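Side-chain contact in Serpin48 (Tenebrio molitor, PDB 3OZQ), which specifically inhibits the serine protease SPE in insect innate immunity, as a member of the serpin family: residues E87-H92 with K361-I366. Residues are numbered along the deposited sequence; the frame is centred on the assembly and turned at random.
Sequences EEYTLH and KVKGMI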
loop_
_atom_site.group_PDB
_atom_site.type_symbol
_atom_site.label_atom_id
_atom_site.label_comp_id
_atom_site.label_asym_id
_atom_site.label_seq_id
_atom_site.Cartn_x
_atom_site.Cartn_y
_atom_site.Cartn_z
ATOM N N GLU A 87 3.113 18.929 -5.163
ATOM C CA GLU A 87 3.991 19.878 -4.515
ATOM C C GLU A 87 3.888 19.636 -3.018
ATOM O O GLU A 87 4.865 19.784 -2.286
ATOM C CB GLU A 87 3.561 21.310 -4.833
ATOM C CG GLU A 87 3.553 21.651 -6.309
ATOM C CD GLU A 87 3.119 23.078 -6.572
ATOM O OE1 GLU A 87 2.228 23.584 -5.847
ATOM O OE2 GLU A 87 3.676 23.698 -7.503
ATOM N N GLU A 88 2.692 19.240 -2.584
ATOM C CA GLU A 88 2.363 19.093 -1.167
ATOM C C GLU A 88 2.692 17.722 -0.566
ATOM O O GLU A 88 2.774 17.589 0.658
ATOM C CB GLU A 88 0.875 19.391 -0.942
ATOM C CG GLU A 88 0.427 20.772 -1.407
ATOM C CD GLU A 88 1.132 21.902 -0.675
ATOM O OE1 GLU A 88 1.136 23.029 -1.215
ATOM O OE2 GLU A 88 1.671 21.671 0.434
ATOM N N TYR A 89 2.854 16.707 -1.414
ATOM C CA TYR A 89 3.089 15.346 -0.934
ATOM C C TYR A 89 3.710 14.442 -1.993
ATOM O O TYR A 89 3.500 14.641 -3.194
ATOM C CB TYR A 89 1.785 14.721 -0.446
ATOM C CG TYR A 89 0.734 14.532 -1.524
ATOM C CD1 TYR A 89 0.867 13.545 -2.498
ATOM C CD2 TYR A 89 -0.402 15.329 -1.553
ATOM C CE1 TYR A 89 -0.104 13.369 -3.473
ATOM C CE2 TYR A 89 -1.372 15.161 -2.520
ATOM C CZ TYR A 89 -1.226 14.184 -3.474
ATOM O OH TYR A 89 -2.208 14.033 -4.431
ATOM N N THR A 90 4.452 13.430 -1.542
ATOM C CA THR A 90 5.166 12.548 -2.464
ATOM C C THR A 90 5.089 11.072 -2.084
ATOM O O THR A 90 5.381 10.687 -0.946
ATOM C CB THR A 90 6.652 12.916 -2.535
ATOM O OG1 THR A 90 6.801 14.336 -2.426
ATOM C CG2 THR A 90 7.264 12.424 -3.852
ATOM N N LEU A 91 4.705 10.247 -3.046
ATOM C CA LEU A 91 4.863 8.808 -2.924
ATOM C C LEU A 91 6.230 8.408 -3.477
ATOM O O LEU A 91 6.563 8.746 -4.613
ATOM C CB LEU A 91 3.765 8.095 -3.698
ATOM C CG LEU A 91 3.838 6.571 -3.661
ATOM C CD1 LEU A 91 3.626 6.085 -2.219
ATOM C CD2 LEU A 91 2.790 5.999 -4.594
ATOM N N HIS A 92 7.030 7.724 -2.661
ATOM C CA HIS A 92 8.322 7.200 -3.089
ATOM C C HIS A 92 8.175 5.704 -3.329
ATOM O O HIS A 92 7.673 4.981 -2.476
ATOM C CB HIS A 92 9.399 7.459 -2.025
ATOM C CG HIS A 92 9.630 8.913 -1.742
ATOM N ND1 HIS A 92 8.832 9.642 -0.887
ATOM C CD2 HIS A 92 10.556 9.779 -2.221
ATOM C CE1 HIS A 92 9.262 10.891 -0.839
ATOM N NE2 HIS A 92 10.305 11.002 -1.643
ATOM N N LYS A 361 -5.850 7.932 1.123
ATOM C CA LYS A 361 -6.440 8.137 -0.207
ATOM C C LYS A 361 -5.814 9.327 -0.885
ATOM O O LYS A 361 -5.486 10.322 -0.238
ATOM C CB LYS A 361 -7.939 8.416 -0.143
ATOM C CG LYS A 361 -8.849 7.225 0.010
ATOM C CD LYS A 361 -10.324 7.646 -0.167
ATOM C CE LYS A 361 -10.727 8.718 0.849
ATOM N NZ LYS A 361 -12.172 9.125 0.752
ATOM N N VAL A 362 -5.665 9.231 -2.201
ATOM C CA VAL A 362 -5.311 10.385 -2.999
ATOM C C VAL A 362 -6.280 10.473 -4.170
ATOM O O VAL A 362 -6.360 9.558 -4.993
ATOM C CB VAL A 362 -3.869 10.315 -3.505
ATOM C CG1 VAL A 362 -3.625 11.408 -4.538
ATOM C CG2 VAL A 362 -2.891 10.438 -2.340
ATOM N N LYS A 363 -7.043 11.561 -4.219
ATOM C CA LYS A 363 -7.966 11.788 -5.322
ATOM C C LYS A 363 -8.924 10.614 -5.475
ATOM O O LYS A 363 -9.109 10.079 -6.579
ATOM C CB LYS A 363 -7.176 12.042 -6.612
ATOM C CG LYS A 363 -6.026 13.018 -6.380
ATOM C CD LYS A 363 -5.382 13.510 -7.664
ATOM C CE LYS A 363 -4.332 14.580 -7.351
ATOM N NZ LYS A 363 -3.736 15.193 -8.577
ATOM N N GLY A 364 -9.518 10.210 -4.354
ATOM C CA GLY A 364 -10.496 9.133 -4.326
ATOM C C GLY A 364 -9.880 7.742 -4.416
ATOM O O GLY A 364 -10.569 6.731 -4.277
ATOM N N MET A 365 -8.577 7.675 -4.639
ATOM C CA MET A 365 -7.943 6.364 -4.728
ATOM C C MET A 365 -7.165 5.970 -3.470
ATOM O O MET A 365 -6.301 6.712 -3.001
ATOM C CB MET A 365 -7.030 6.294 -5.936
ATOM C CG MET A 365 -6.585 4.880 -6.254
ATOM S SD MET A 365 -5.513 4.876 -7.677
ATOM C CE MET A 365 -4.132 5.830 -7.073
ATOM N N ILE A 366 -7.480 4.792 -2.941
ATOM C CA ILE A 366 -6.735 4.229 -1.814
ATOM C C ILE A 366 -5.300 3.845 -2.200
ATOM O O ILE A 366 -5.083 3.043 -3.105
ATOM C CB ILE A 366 -7.463 3.015 -1.221
ATOM C CG1 ILE A 366 -8.827 3.445 -0.676
ATOM C CG2 ILE A 366 -6.620 2.366 -0.093
ATOM C CD1 ILE A 366 -9.665 2.311 -0.138
#
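Tyr89 meets Val362 and Lys363 with the hydroxyl end of its ring. Tyr89 OH lies 3.0 Å from Val362 CG1, which is tight for an oxygen against a methyl carbon. The same methyl is 3.8 Å from Tyr89 CZ and lies oblique to the ring. The two side chains approach from opposite directions. Val362 CG1 stands anti to the backbone N (chi1 170°), and this is the branch that reaches the tyrosine. From its exposed place in the turn, Lys363 runs an extended chain past the phenol, and its CE comes within 3.7 Å of Tyr89 OH. No hydrogen bond joins the two segments, and the buried hydroxyl has no partner in the model. The contact is therefore made by van der Waals packing. With an alanine here in place of Tyr89, Val362 CG1 is likely to lose the ring end it packs on, opening a gap, and Lys363 CE the oxygen it rests on.

Further contacts lie behind both sides. Tyr89 also packs on Ala173 of strand 163-174, and Thr90 pairs with Asn172 through the backbone. Val362 also touches Ala230 and Leu367. Its backbone closes a type I' turn: Val362 N bonds to Met365 O at 2.7 Å, and Met365 N to Val362 O at 2.9 Å. Lys363 and Gly364, the two central residues, both have positive phi, as a type I' turn requires. The Gly364 carbonyl accepts a bond from Asn16 ND2 of helix 10-29.

The turn makes a beta hairpin of strands 356-362 and 365-372. In the serpin fold, Tyr89, by strand 90-100, packs against the tip of this C-terminal hairpin.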